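Local coordinates for malonyl CoA-ACP transacylase (Xanthomonas oryzae pv. oryzae, PDB 3K89), which probably catalyses transfer of the malonyl group from malonyl-CoA to holo-acyl carrier protein, releasing CoA and supplying the extender unit of fatty acid synthesis, at residues Ala74-Trp79 with Gln85-Leu90; Thr99-Ala104 with Leu221-Pro226; Ala113-Leu118 with Gly215-Gly220; Gln121-Ala126 with Val200-Pro205; Pro229-Val234 with Gln264-Gln269. All blocks are in the same frame, centred on the assembly; numbering follows the deposited sequence.

Interaction 1: Ala74-Trp79 with Gln85-Leu90; sequences AVWRLW and QRPALL
The long helical connection between parallel neighbours 6-10 and 86-92, a beta-alpha-beta crossover with several helices, ends in a contact of Trp76 and Trp79 of helix 61-81 with Gln85, Pro87 and Leu90, just after the chain has left the helix. The clear polar link is a hydrogen bond. Trp79 NE1 donates to the backbone Gln85 O at 2.8 Å, and the N-H···O angle of 169° makes it nearly straight. Seen from the indole the acceptor lies almost exactly in the ring plane; seen from the carbonyl the donor stands off the peptide plane, tilted by 35°. This bond ties the buried indole to the end of the connection between helix and strand.

Trp76, one helical turn back, makes its contact through carbon alone. With CG trans to the main-chain nitrogen (chi1 171°), its six-membered ring reaches out to the strand, and CZ3 comes 3.6 Å from Pro87 CG. The proline carbon lies at the rim of the indole, near its plane, so this is an edge contact and not a stack. Helix 61-81 packs on the five-stranded parallel sheet through these two indoles, both of which meet Phe8 of strand 6-10: Trp79 edge-to-face, and Trp76 with its ring nearly perpendicular. Beyond Pro87, Leu90 turns its CD2 methyl to Trp76 CZ3 at a looser 4.3 Å, two residues ahead of Gly92 and close to the probable nucleophile elbow that follows the strand.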
# COMPACT_ATOMS: atom_id res chain seq x y z
N ALA A 74 -13.49 -4.39 1.30
CA ALA A 74 -14.81 -4.11 1.91
C ALA A 74 -15.38 -2.76 1.45
O ALA A 74 -16.55 -2.66 1.06
CB ALA A 74 -14.77 -4.17 3.43
N VAL A 75 -14.54 -1.72 1.46
CA VAL A 75 -15.01 -0.40 1.01
C VAL A 75 -15.30 -0.41 -0.50
O VAL A 75 -16.26 0.20 -0.96
CB VAL A 75 -14.02 0.72 1.41
CG1 VAL A 75 -14.57 2.10 0.95
CG2 VAL A 75 -13.81 0.69 2.94
N TRP A 76 -14.47 -1.13 -1.27
CA TRP A 76 -14.67 -1.29 -2.72
C TRP A 76 -16.05 -1.88 -3.00
O TRP A 76 -16.79 -1.38 -3.85
CB TRP A 76 -13.58 -2.21 -3.29
CG TRP A 76 -13.84 -2.61 -4.74
CD1 TRP A 76 -14.24 -3.85 -5.20
CD2 TRP A 76 -13.71 -1.77 -5.88
NE1 TRP A 76 -14.34 -3.82 -6.57
CE2 TRP A 76 -14.03 -2.56 -7.02
CE3 TRP A 76 -13.33 -0.44 -6.06
CZ2 TRP A 76 -13.99 -2.05 -8.31
CZ3 TRP A 76 -13.30 0.07 -7.36
CH2 TRP A 76 -13.63 -0.74 -8.47
N ARG A 77 -16.39 -2.95 -2.29
CA ARG A 77 -17.66 -3.65 -2.52
C ARG A 77 -18.85 -2.78 -2.13
O ARG A 77 -19.88 -2.80 -2.81
CB ARG A 77 -17.68 -4.99 -1.79
CG ARG A 77 -16.75 -6.01 -2.45
CD ARG A 77 -16.73 -7.31 -1.68
NE ARG A 77 -15.97 -8.36 -2.38
CZ ARG A 77 -15.87 -9.61 -1.94
NH1 ARG A 77 -16.44 -9.96 -0.78
NH2 ARG A 77 -15.17 -10.51 -2.62
N LEU A 78 -18.66 -1.97 -1.09
CA LEU A 78 -19.69 -1.03 -0.66
C LEU A 78 -19.96 0.01 -1.73
O LEU A 78 -21.11 0.20 -2.14
CB LEU A 78 -19.28 -0.36 0.67
CG LEU A 78 -20.20 0.71 1.26
CD1 LEU A 78 -21.61 0.19 1.49
CD2 LEU A 78 -19.60 1.25 2.56
N TRP A 79 -18.90 0.69 -2.18
CA TRP A 79 -19.00 1.71 -3.22
C TRP A 79 -19.66 1.14 -4.47
O TRP A 79 -20.60 1.73 -5.01
CB TRP A 79 -17.60 2.21 -3.59
CG TRP A 79 -17.60 3.30 -4.60
CD1 TRP A 79 -17.51 3.18 -5.95
CD2 TRP A 79 -17.69 4.71 -4.33
NE1 TRP A 79 -17.52 4.41 -6.54
CE2 TRP A 79 -17.64 5.37 -5.57
CE3 TRP A 79 -17.81 5.47 -3.16
CZ2 TRP A 79 -17.71 6.77 -5.68
CZ3 TRP A 79 -17.86 6.86 -3.27
CH2 TRP A 79 -17.82 7.49 -4.53
N GLN A 85 -19.62 5.80 -8.96
CA GLN A 85 -18.97 5.79 -10.27
C GLN A 85 -17.83 4.75 -10.29
O GLN A 85 -17.07 4.66 -9.33
CB GLN A 85 -18.42 7.18 -10.61
CG GLN A 85 -19.52 8.23 -10.91
CD GLN A 85 -18.99 9.67 -11.06
OE1 GLN A 85 -19.76 10.59 -11.37
NE2 GLN A 85 -17.69 9.87 -10.85
N ARG A 86 -17.76 3.95 -11.35
CA ARG A 86 -16.64 3.03 -11.54
C ARG A 86 -15.36 3.75 -11.97
O ARG A 86 -15.37 4.48 -12.97
CB ARG A 86 -16.98 1.93 -12.56
CG ARG A 86 -17.17 0.56 -11.95
CD ARG A 86 -17.79 -0.42 -12.96
NE ARG A 86 -17.12 -0.39 -14.27
CZ ARG A 86 -16.03 -1.09 -14.59
NH1 ARG A 86 -15.46 -1.89 -13.70
NH2 ARG A 86 -15.51 -1.00 -15.81
N PRO A 87 -14.25 3.54 -11.23
CA PRO A 87 -13.01 4.17 -11.64
C PRO A 87 -12.45 3.59 -12.94
O PRO A 87 -12.69 2.41 -13.24
CB PRO A 87 -12.06 3.89 -10.45
CG PRO A 87 -12.59 2.62 -9.85
CD PRO A 87 -14.09 2.69 -10.03
N ALA A 88 -11.72 4.41 -13.69
CA ALA A 88 -11.11 3.99 -14.94
C ALA A 88 -9.75 3.36 -14.70
O ALA A 88 -9.26 2.59 -15.55
CB ALA A 88 -10.98 5.17 -15.89
N LEU A 89 -9.12 3.69 -13.57
CA LEU A 89 -7.81 3.14 -13.21
C LEU A 89 -7.73 2.91 -11.70
O LEU A 89 -8.41 3.58 -10.94
CB LEU A 89 -6.71 4.11 -13.61
CG LEU A 89 -6.49 4.37 -15.11
CD1 LEU A 89 -5.60 5.57 -15.33
CD2 LEU A 89 -5.92 3.13 -15.82
N LEU A 90 -6.87 1.97 -11.31
CA LEU A 90 -6.59 1.65 -9.90
C LEU A 90 -5.08 1.71 -9.63
O LEU A 90 -4.27 1.55 -10.54
CB LEU A 90 -7.06 0.24 -9.56
CG LEU A 90 -8.48 -0.16 -9.97
CD1 LEU A 90 -8.69 -1.64 -9.64
CD2 LEU A 90 -9.52 0.66 -9.23

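Interaction 2: Thr99-Ala104 with Leu221-Pro226; sequences TALVAA and LSWHAP
Leu101 and Trp223 each hold CG beside their own backbone nitrogen, Leu101 with chi1 -70° and Trp223 with chi1 -68°. Neither CB points straight across, and these rotations are what carry the outer atoms to each other. Leu101 CD1 then meets Trp223 CZ3 at 4.4 Å, the methyl arriving at the rim of the indole and close to its plane, so the contact is edge-on and light.

Three residues further along both chains the spacing collapses, and the backbones themselves come together. The CA atoms of Ala104 and Pro226 are 5.1 Å apart, Ala104 CB touches Pro226 CB at 4.1 Å, and Ala104 O stands 3.7 Å from Pro226 CA. With only a methyl on Ala104 and a compact ring on Pro226, little side chain lies between the backbones.

The result places the loop after helix 208-219 across the C-terminal end of helix 95-103, the helix that begins just after the predicted nucleophile Ser94. Backbone hydrogen bonds of Ala104 with Gln227 and of His224 with Val106 fasten the same seam. Helix 242-254 flanks it, giving Leu249 to both Leu101 and Trp223 and a cation-pi partner, Arg246, to the indole, while helix 61-81 and strand 6-10 pack on other residues of helix 95-103.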
# COMPACT_ATOMS: atom_id res chain seq x y z
N THR A 99 -4.59 -5.20 -3.06
CA THR A 99 -5.99 -4.83 -2.90
C THR A 99 -6.56 -4.40 -4.26
O THR A 99 -7.67 -4.81 -4.61
CB THR A 99 -6.13 -3.71 -1.87
OG1 THR A 99 -5.29 -4.01 -0.73
CG2 THR A 99 -7.58 -3.60 -1.41
N ALA A 100 -5.80 -3.61 -5.01
CA ALA A 100 -6.21 -3.15 -6.35
C ALA A 100 -6.45 -4.33 -7.29
O ALA A 100 -7.43 -4.34 -8.05
CB ALA A 100 -5.19 -2.20 -6.93
N LEU A 101 -5.58 -5.33 -7.23
CA LEU A 101 -5.71 -6.49 -8.10
C LEU A 101 -6.95 -7.32 -7.74
O LEU A 101 -7.60 -7.88 -8.63
CB LEU A 101 -4.44 -7.35 -8.08
CG LEU A 101 -3.28 -6.66 -8.80
CD1 LEU A 101 -1.96 -7.32 -8.40
CD2 LEU A 101 -3.43 -6.71 -10.32
N VAL A 102 -7.31 -7.35 -6.45
CA VAL A 102 -8.55 -8.01 -6.05
C VAL A 102 -9.74 -7.20 -6.57
O VAL A 102 -10.66 -7.76 -7.18
CB VAL A 102 -8.63 -8.27 -4.52
CG1 VAL A 102 -9.96 -8.91 -4.11
CG2 VAL A 102 -7.50 -9.20 -4.11
N ALA A 103 -9.68 -5.87 -6.39
CA ALA A 103 -10.78 -5.00 -6.88
C ALA A 103 -10.98 -5.12 -8.39
O ALA A 103 -12.11 -5.08 -8.86
CB ALA A 103 -10.52 -3.55 -6.50
N ALA A 104 -9.87 -5.28 -9.12
CA ALA A 104 -9.87 -5.48 -10.57
C ALA A 104 -10.33 -6.88 -11.01
O ALA A 104 -10.47 -7.12 -12.21
CB ALA A 104 -8.47 -5.17 -11.15
N LEU A 221 -1.51 -19.88 -7.89
CA LEU A 221 -2.86 -19.31 -7.91
C LEU A 221 -3.41 -19.07 -9.31
O LEU A 221 -2.67 -19.01 -10.28
CB LEU A 221 -2.87 -17.98 -7.13
CG LEU A 221 -2.30 -17.99 -5.71
CD1 LEU A 221 -2.21 -16.56 -5.16
CD2 LEU A 221 -3.07 -18.89 -4.72
N SER A 222 -4.73 -18.93 -9.37
CA SER A 222 -5.44 -18.55 -10.58
C SER A 222 -5.42 -17.02 -10.72
O SER A 222 -5.80 -16.29 -9.80
CB SER A 222 -6.89 -19.05 -10.47
OG SER A 222 -7.64 -18.68 -11.60
N TRP A 223 -4.94 -16.56 -11.87
CA TRP A 223 -4.85 -15.14 -12.22
C TRP A 223 -5.81 -14.87 -13.35
O TRP A 223 -5.83 -15.59 -14.36
CB TRP A 223 -3.40 -14.75 -12.59
CG TRP A 223 -2.51 -14.83 -11.38
CD1 TRP A 223 -2.07 -15.97 -10.77
CD2 TRP A 223 -2.03 -13.73 -10.59
NE1 TRP A 223 -1.32 -15.65 -9.66
CE2 TRP A 223 -1.30 -14.29 -9.52
CE3 TRP A 223 -2.14 -12.34 -10.69
CZ2 TRP A 223 -0.67 -13.50 -8.54
CZ3 TRP A 223 -1.51 -11.54 -9.71
CH2 TRP A 223 -0.79 -12.13 -8.65
N HIS A 224 -6.64 -13.85 -13.18
CA HIS A 224 -7.64 -13.47 -14.16
C HIS A 224 -7.30 -12.14 -14.82
O HIS A 224 -6.54 -11.32 -14.26
CB HIS A 224 -9.01 -13.38 -13.48
CG HIS A 224 -9.36 -14.62 -12.72
ND1 HIS A 224 -9.79 -15.77 -13.33
CD2 HIS A 224 -9.31 -14.89 -11.39
CE1 HIS A 224 -10.01 -16.70 -12.42
NE2 HIS A 224 -9.72 -16.20 -11.23
N ALA A 225 -7.86 -11.91 -16.01
CA ALA A 225 -7.67 -10.65 -16.73
C ALA A 225 -8.26 -9.49 -15.90
O ALA A 225 -9.35 -9.62 -15.34
CB ALA A 225 -8.32 -10.71 -18.10
N PRO A 226 -7.52 -8.37 -15.77
CA PRO A 226 -8.08 -7.28 -14.97
C PRO A 226 -9.26 -6.60 -15.67
O PRO A 226 -9.21 -6.34 -16.87
CB PRO A 226 -6.92 -6.30 -14.81
CG PRO A 226 -5.99 -6.60 -15.96
CD PRO A 226 -6.14 -8.09 -16.20

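Interaction 3: Ala113-Leu118 with Gly215-Gly220; sequences AHLVRL and GEAMAG
Met218 O, near the C-terminal end of helix 208-219, accepts a hydrogen bond from Trp223 NE1, so the last turn of this helix is tied to the loop that follows while the Met218 side chain packs against Leu115 of the neighbouring helix. That packing is wholly apolar. Leu115 presents its fork to the methionine: CD1 and CD2 each lie 3.7 Å from Met218 CG, so the methylene rests against both methyls at once, the two side chains slanting past each other. Leu115 achieves this with CG opposite its main-chain nitrogen (chi1 -179°), directed at the other helix.

Ala217, next to Met218, fills the middle of the interface. Its CB is held between methyls from successive turns, 4.0 Å from Leu115 CD1 and 3.9 Å from Leu118 CD1. The short segments run almost antiparallel, at 166° between their directions, with axes 10.3 Å apart at their closest. Here the small Ala217 methyl sits between the two leucines of helix 109-126, which supply the bulk. Within its own helix, Leu118 CG also lies over one face of the His114 ring, offset toward its rim.

Other faces of the pair serve other neighbours: Met218 continues onto Leu249 and Val250 of helix 242-254, Val116 packs on helix 61-81, and Arg117, on another side of helix 109-126, forms a salt bridge with Glu62. With methyl and methylene groups alone across the gap, the two helices are held by dispersion and the hydrophobic effect, and their alignment is set by shape and not by directional bonds.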
# COMPACT_ATOMS: atom_id res chain seq x y z
N ALA A 113 -6.04 -12.58 0.13
CA ALA A 113 -5.81 -12.56 1.58
C ALA A 113 -4.76 -13.60 1.95
O ALA A 113 -3.88 -13.32 2.76
CB ALA A 113 -7.12 -12.81 2.34
N HIS A 114 -4.86 -14.79 1.35
CA HIS A 114 -3.85 -15.84 1.60
C HIS A 114 -2.47 -15.36 1.13
O HIS A 114 -1.46 -15.49 1.86
CB HIS A 114 -4.25 -17.13 0.88
CG HIS A 114 -3.20 -18.19 0.90
ND1 HIS A 114 -2.76 -18.77 2.07
CD2 HIS A 114 -2.52 -18.79 -0.10
CE1 HIS A 114 -1.84 -19.68 1.79
NE2 HIS A 114 -1.68 -19.71 0.48
N LEU A 115 -2.43 -14.79 -0.06
CA LEU A 115 -1.18 -14.39 -0.66
C LEU A 115 -0.45 -13.33 0.16
O LEU A 115 0.77 -13.39 0.31
CB LEU A 115 -1.41 -13.90 -2.09
CG LEU A 115 -0.18 -13.47 -2.89
CD1 LEU A 115 0.85 -14.60 -3.01
CD2 LEU A 115 -0.60 -12.95 -4.28
N VAL A 116 -1.18 -12.34 0.67
CA VAL A 116 -0.51 -11.27 1.41
C VAL A 116 -0.16 -11.66 2.85
O VAL A 116 0.77 -11.10 3.42
CB VAL A 116 -1.23 -9.91 1.32
CG1 VAL A 116 -1.40 -9.50 -0.16
CG2 VAL A 116 -2.58 -9.95 2.07
N ARG A 117 -0.89 -12.63 3.42
CA ARG A 117 -0.41 -13.24 4.67
C ARG A 117 0.97 -13.88 4.41
O ARG A 117 1.91 -13.65 5.19
CB ARG A 117 -1.41 -14.27 5.21
CG ARG A 117 -0.88 -15.05 6.45
CD ARG A 117 -1.53 -14.58 7.72
NE ARG A 117 -0.87 -15.13 8.92
CZ ARG A 117 -1.28 -16.20 9.60
NH1 ARG A 117 -2.34 -16.90 9.22
NH2 ARG A 117 -0.60 -16.59 10.68
N LEU A 118 1.10 -14.62 3.31
CA LEU A 118 2.38 -15.21 2.92
C LEU A 118 3.42 -14.13 2.64
O LEU A 118 4.56 -14.22 3.11
CB LEU A 118 2.25 -16.13 1.71
CG LEU A 118 1.47 -17.43 1.89
CD1 LEU A 118 1.48 -18.20 0.58
CD2 LEU A 118 2.05 -18.28 3.03
N GLY A 215 7.13 -14.98 -5.59
CA GLY A 215 6.89 -15.42 -6.96
C GLY A 215 6.39 -16.85 -7.04
O GLY A 215 5.47 -17.15 -7.81
N GLU A 216 7.00 -17.74 -6.26
CA GLU A 216 6.54 -19.14 -6.26
C GLU A 216 5.13 -19.29 -5.68
O GLU A 216 4.33 -20.09 -6.19
CB GLU A 216 7.54 -20.02 -5.50
CG GLU A 216 8.93 -20.04 -6.15
CD GLU A 216 9.94 -20.88 -5.39
OE1 GLU A 216 11.13 -20.85 -5.76
OE2 GLU A 216 9.55 -21.57 -4.42
N ALA A 217 4.81 -18.53 -4.64
CA ALA A 217 3.47 -18.55 -4.04
C ALA A 217 2.43 -18.07 -5.05
O ALA A 217 1.37 -18.67 -5.17
CB ALA A 217 3.43 -17.69 -2.77
N MET A 218 2.77 -17.04 -5.81
CA MET A 218 1.83 -16.49 -6.77
C MET A 218 1.52 -17.47 -7.89
O MET A 218 0.40 -17.50 -8.42
CB MET A 218 2.35 -15.19 -7.37
CG MET A 218 2.33 -14.04 -6.35
SD MET A 218 2.68 -12.44 -7.09
CE MET A 218 4.29 -12.73 -7.68
N ALA A 219 2.53 -18.24 -8.28
CA ALA A 219 2.38 -19.05 -9.49
C ALA A 219 1.45 -20.26 -9.30
O ALA A 219 1.03 -20.88 -10.29
CB ALA A 219 3.74 -19.47 -10.04
N GLY A 220 1.11 -20.57 -8.05
CA GLY A 220 0.16 -21.63 -7.72
C GLY A 220 -1.30 -21.18 -7.74
O GLY A 220 -2.22 -22.00 -7.63

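Interaction 4: Gln121-Ala126 with Val200-Pro205; sequences QFMQAA and VPSHTP
Met123 and Val200 lie roughly at right angles, the methionine shaft passing across the branch of the valine, with Met123 CB 3.8 Å from Val200 CG1. The thioether then bends at its far end, and this turn lays CE against Ser202 CB at 3.4 Å, tighter than ordinary van der Waals contact. One long side chain thereby spans two residues of the loop.

Gln124 reaches the other branch of Val200 by a detour. Its CB points away from the loop, but the kink at chi2 (76°) folds the amide back, and Val200 CG2 sits 3.6 Å from both Gln124 OE1 and Gln124 NE2, so the methyl lies over the amide face, displaced toward its O and N side. That amide is anchored by a hydrogen bond from Gln124 NE2 to the hydroxyl of Ser199, the residue just before Val200.

The loop gripped in this way carries His203, the predicted catalytic partner of Ser94 in the Ser-His pair of the malonyltransferase active site. His203 NE2 is hydrogen-bonded to Ser94 OG, and its ND1 to the backbone oxygen of Gln252. An inverse gamma turn centred on Pro201 precedes the histidine, closed by a weak bond from Ser202 N to Val200 O. Past it, His203 adopts left-handed backbone angles (62°, 34°), and Thr204 OG1 donates to Pro201 O at 2.8 Å, closing the bend across Ser202 and His203.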
# COMPACT_ATOMS: atom_id res chain seq x y z
N GLN A 121 4.70 -12.87 5.85
CA GLN A 121 5.56 -13.89 6.48
C GLN A 121 6.95 -13.94 5.86
O GLN A 121 7.97 -13.99 6.58
CB GLN A 121 4.89 -15.27 6.41
CG GLN A 121 3.72 -15.40 7.38
CD GLN A 121 2.95 -16.73 7.25
OE1 GLN A 121 3.14 -17.49 6.30
NE2 GLN A 121 2.07 -16.99 8.22
N PHE A 122 7.02 -13.92 4.54
CA PHE A 122 8.30 -14.01 3.85
C PHE A 122 9.13 -12.77 4.18
O PHE A 122 10.34 -12.89 4.41
CB PHE A 122 8.15 -14.11 2.33
CG PHE A 122 7.37 -15.32 1.86
CD1 PHE A 122 7.40 -16.52 2.57
CD2 PHE A 122 6.65 -15.27 0.67
CE1 PHE A 122 6.68 -17.64 2.11
CE2 PHE A 122 5.94 -16.37 0.20
CZ PHE A 122 5.96 -17.55 0.92
N MET A 123 8.48 -11.61 4.18
CA MET A 123 9.16 -10.34 4.48
C MET A 123 9.72 -10.33 5.90
O MET A 123 10.86 -9.92 6.12
CB MET A 123 8.20 -9.16 4.29
CG MET A 123 7.83 -8.93 2.83
SD MET A 123 6.40 -7.84 2.65
CE MET A 123 7.17 -6.23 2.80
N GLN A 124 8.91 -10.80 6.85
CA GLN A 124 9.31 -10.81 8.25
C GLN A 124 10.49 -11.73 8.49
O GLN A 124 11.40 -11.39 9.27
CB GLN A 124 8.13 -11.18 9.14
CG GLN A 124 8.37 -10.94 10.63
CD GLN A 124 8.28 -9.47 11.00
OE1 GLN A 124 7.19 -8.87 10.95
NE2 GLN A 124 9.41 -8.88 11.37
N ALA A 125 10.49 -12.87 7.81
CA ALA A 125 11.54 -13.88 7.96
C ALA A 125 12.85 -13.42 7.35
O ALA A 125 13.93 -13.86 7.77
CB ALA A 125 11.10 -15.19 7.34
N ALA A 126 12.76 -12.52 6.37
CA ALA A 126 13.92 -11.98 5.70
C ALA A 126 14.67 -11.03 6.62
O ALA A 126 15.89 -10.89 6.51
CB ALA A 126 13.51 -11.26 4.43
N VAL A 200 10.21 -4.20 9.38
CA VAL A 200 10.47 -4.85 8.11
C VAL A 200 10.94 -3.82 7.09
O VAL A 200 10.19 -2.89 6.80
CB VAL A 200 9.21 -5.55 7.59
CG1 VAL A 200 9.49 -6.19 6.25
CG2 VAL A 200 8.74 -6.60 8.60
N PRO A 201 12.16 -4.01 6.54
CA PRO A 201 12.70 -3.09 5.53
C PRO A 201 12.19 -3.48 4.14
O PRO A 201 12.94 -3.98 3.29
CB PRO A 201 14.21 -3.30 5.65
CG PRO A 201 14.37 -4.70 6.07
CD PRO A 201 13.14 -5.05 6.90
N SER A 202 10.90 -3.25 3.92
CA SER A 202 10.31 -3.49 2.61
C SER A 202 10.92 -2.59 1.55
O SER A 202 11.43 -1.50 1.85
CB SER A 202 8.79 -3.29 2.64
OG SER A 202 8.45 -2.02 3.16
N HIS A 203 10.86 -3.05 0.30
CA HIS A 203 11.28 -2.24 -0.86
C HIS A 203 12.75 -1.89 -0.79
O HIS A 203 13.18 -0.83 -1.25
CB HIS A 203 10.35 -1.03 -1.02
CG HIS A 203 8.91 -1.43 -1.02
ND1 HIS A 203 8.38 -2.17 -2.05
CD2 HIS A 203 7.92 -1.27 -0.12
CE1 HIS A 203 7.12 -2.45 -1.78
NE2 HIS A 203 6.82 -1.92 -0.61
N THR A 204 13.52 -2.83 -0.24
CA THR A 204 14.98 -2.74 -0.22
C THR A 204 15.57 -4.08 -0.66
O THR A 204 14.89 -5.11 -0.65
CB THR A 204 15.51 -2.48 1.22
OG1 THR A 204 15.44 -3.70 1.98
CG2 THR A 204 14.74 -1.38 1.90
N PRO A 205 16.87 -4.10 -1.03
CA PRO A 205 17.53 -5.36 -1.39
C PRO A 205 17.42 -6.50 -0.37
O PRO A 205 17.60 -7.66 -0.74
CB PRO A 205 19.00 -4.93 -1.56
CG PRO A 205 18.89 -3.53 -2.09
CD PRO A 205 17.68 -2.92 -1.39

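Interaction 5: Pro229-Val234 with Gln264-Gln269; sequences PVVQNV and QALASQ
Val231 divides its two methyls between neighbouring residues of helix 259-268: CG2 touches Leu266 CD2 at 3.9 Å, and CG1 stands 4.2 Å from Ala265 CB. The conformation explains the division. CG1 is trans to the valine nitrogen (chi1 179°), which leaves CG2 opposite the carbonyl carbon, so both methyls spread over the helix surface. Leu266 starts off at an angle to the strand, yet its extended form (chi1 -66°, chi2 174°) brings CD2 back to the valine, and the two side chains pass each other on a slant.

Ala265 also takes part in a bond within its own helix. Besides its contact with Val231, its backbone oxygen accepts a hydrogen bond from Ser268 OG at 2.8 Å, the serine hydroxyl folding back over the last turn and lying somewhat off the carbonyl plane.

Around this small apolar contact, the short strand 231-232 pairs antiparallel with 237-238, and Val231 packs also on Cys262, a turn earlier in the helix. Leu266 reaches Leu89 of strand 86-92. Two residues beyond Val231 the chain meets the probable nucleophile elbow, where Asn233 OD1 accepts from the backbone N of Ser94 and its ND2 donates to Gly92 O.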
# COMPACT_ATOMS: atom_id res chain seq x y z
N PRO A 229 -7.61 -1.42 -15.25
CA PRO A 229 -6.15 -1.53 -15.23
C PRO A 229 -5.57 -1.04 -13.91
O PRO A 229 -6.09 -0.08 -13.31
CB PRO A 229 -5.68 -0.64 -16.38
CG PRO A 229 -6.94 -0.42 -17.24
CD PRO A 229 -8.06 -0.45 -16.27
N VAL A 230 -4.49 -1.69 -13.50
CA VAL A 230 -3.76 -1.33 -12.27
C VAL A 230 -2.39 -0.74 -12.61
O VAL A 230 -1.53 -1.41 -13.22
CB VAL A 230 -3.63 -2.56 -11.34
CG1 VAL A 230 -2.89 -2.20 -10.06
CG2 VAL A 230 -5.01 -3.12 -11.01
N VAL A 231 -2.20 0.51 -12.23
CA VAL A 231 -0.89 1.16 -12.33
C VAL A 231 -0.01 0.66 -11.18
O VAL A 231 -0.33 0.89 -10.01
CB VAL A 231 -1.03 2.69 -12.27
CG1 VAL A 231 0.33 3.35 -12.35
CG2 VAL A 231 -1.94 3.18 -13.39
N GLN A 232 1.08 -0.05 -11.51
CA GLN A 232 1.89 -0.77 -10.52
C GLN A 232 3.08 0.05 -10.02
O GLN A 232 3.61 0.90 -10.73
CB GLN A 232 2.30 -2.12 -11.09
CG GLN A 232 1.09 -3.05 -11.17
CD GLN A 232 1.44 -4.49 -11.49
OE1 GLN A 232 1.82 -5.28 -10.60
NE2 GLN A 232 1.26 -4.87 -12.75
N ASN A 233 3.45 -0.18 -8.77
CA ASN A 233 4.43 0.65 -8.05
C ASN A 233 5.85 0.61 -8.59
O ASN A 233 6.60 1.57 -8.42
CB ASN A 233 4.57 0.18 -6.58
CG ASN A 233 3.31 0.42 -5.69
OD1 ASN A 233 3.23 -0.16 -4.62
ND2 ASN A 233 2.39 1.30 -6.10
N VAL A 234 6.26 -0.53 -9.15
CA VAL A 234 7.70 -0.68 -9.44
C VAL A 234 8.12 0.33 -10.52
O VAL A 234 9.23 0.84 -10.49
CB VAL A 234 8.07 -2.13 -9.82
CG1 VAL A 234 7.42 -2.58 -11.15
CG2 VAL A 234 9.60 -2.29 -9.89
N GLN A 264 1.26 10.67 -10.58
CA GLN A 264 1.52 11.45 -11.81
C GLN A 264 1.04 10.70 -13.06
O GLN A 264 0.51 11.33 -14.00
CB GLN A 264 3.01 11.81 -11.93
CG GLN A 264 3.44 12.86 -10.90
CD GLN A 264 4.96 13.05 -10.81
OE1 GLN A 264 5.74 12.20 -11.25
NE2 GLN A 264 5.37 14.17 -10.24
N ALA A 265 1.18 9.38 -13.06
CA ALA A 265 0.72 8.56 -14.20
C ALA A 265 -0.79 8.61 -14.32
O ALA A 265 -1.33 8.72 -15.43
CB ALA A 265 1.22 7.11 -14.09
N LEU A 266 -1.48 8.51 -13.18
CA LEU A 266 -2.95 8.67 -13.14
C LEU A 266 -3.37 10.01 -13.73
O LEU A 266 -4.21 10.04 -14.63
CB LEU A 266 -3.49 8.52 -11.72
CG LEU A 266 -3.34 7.13 -11.07
CD1 LEU A 266 -3.80 7.21 -9.60
CD2 LEU A 266 -4.11 6.04 -11.84
N ALA A 267 -2.78 11.09 -13.22
CA ALA A 267 -3.09 12.46 -13.66
C ALA A 267 -2.80 12.64 -15.15
O ALA A 267 -3.57 13.30 -15.85
CB ALA A 267 -2.32 13.48 -12.83
N SER A 268 -1.71 12.06 -15.63
CA SER A 268 -1.33 12.20 -17.04
C SER A 268 -2.33 11.46 -17.95
O SER A 268 -2.40 11.73 -19.16
CB SER A 268 0.09 11.69 -17.28
OG SER A 268 0.12 10.27 -17.32
N GLN A 269 -3.09 10.53 -17.37
CA GLN A 269 -4.06 9.77 -18.15
C GLN A 269 -5.48 10.31 -18.00
O GLN A 269 -6.45 9.62 -18.33
CB GLN A 269 -3.97 8.28 -17.81
CG GLN A 269 -2.68 7.64 -18.32
CD GLN A 269 -2.56 6.16 -18.00
OE1 GLN A 269 -1.51 5.69 -17.56
NE2 GLN A 269 -3.63 5.41 -18.24

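In the fold
The five contacts form a chain of touching neighbours around the α/β core. Interactions 1 and 5 are joined by two probable backbone hydrogen bonds. In one, Val231 N lies 2.9 Å from Leu90 O; the other pairs Leu90 N with the carbonyl of Pro229. Leu90 CD1 also packs on Ala104 CB of interaction 2 at 3.8 Å. Interactions 2 and 3 share the joint between helix 208-219 and its following loop, and helix 109-126 serves both 3 and 4, where Ala217 CB lies 4.1 Å from Phe122 CE2. Interactions 1 and 4 have centres about 29 Å apart. Although interactions 4 and 5 do not touch, segments 200-205 and 229-234 both converge on Ser94, the predicted nucleophile.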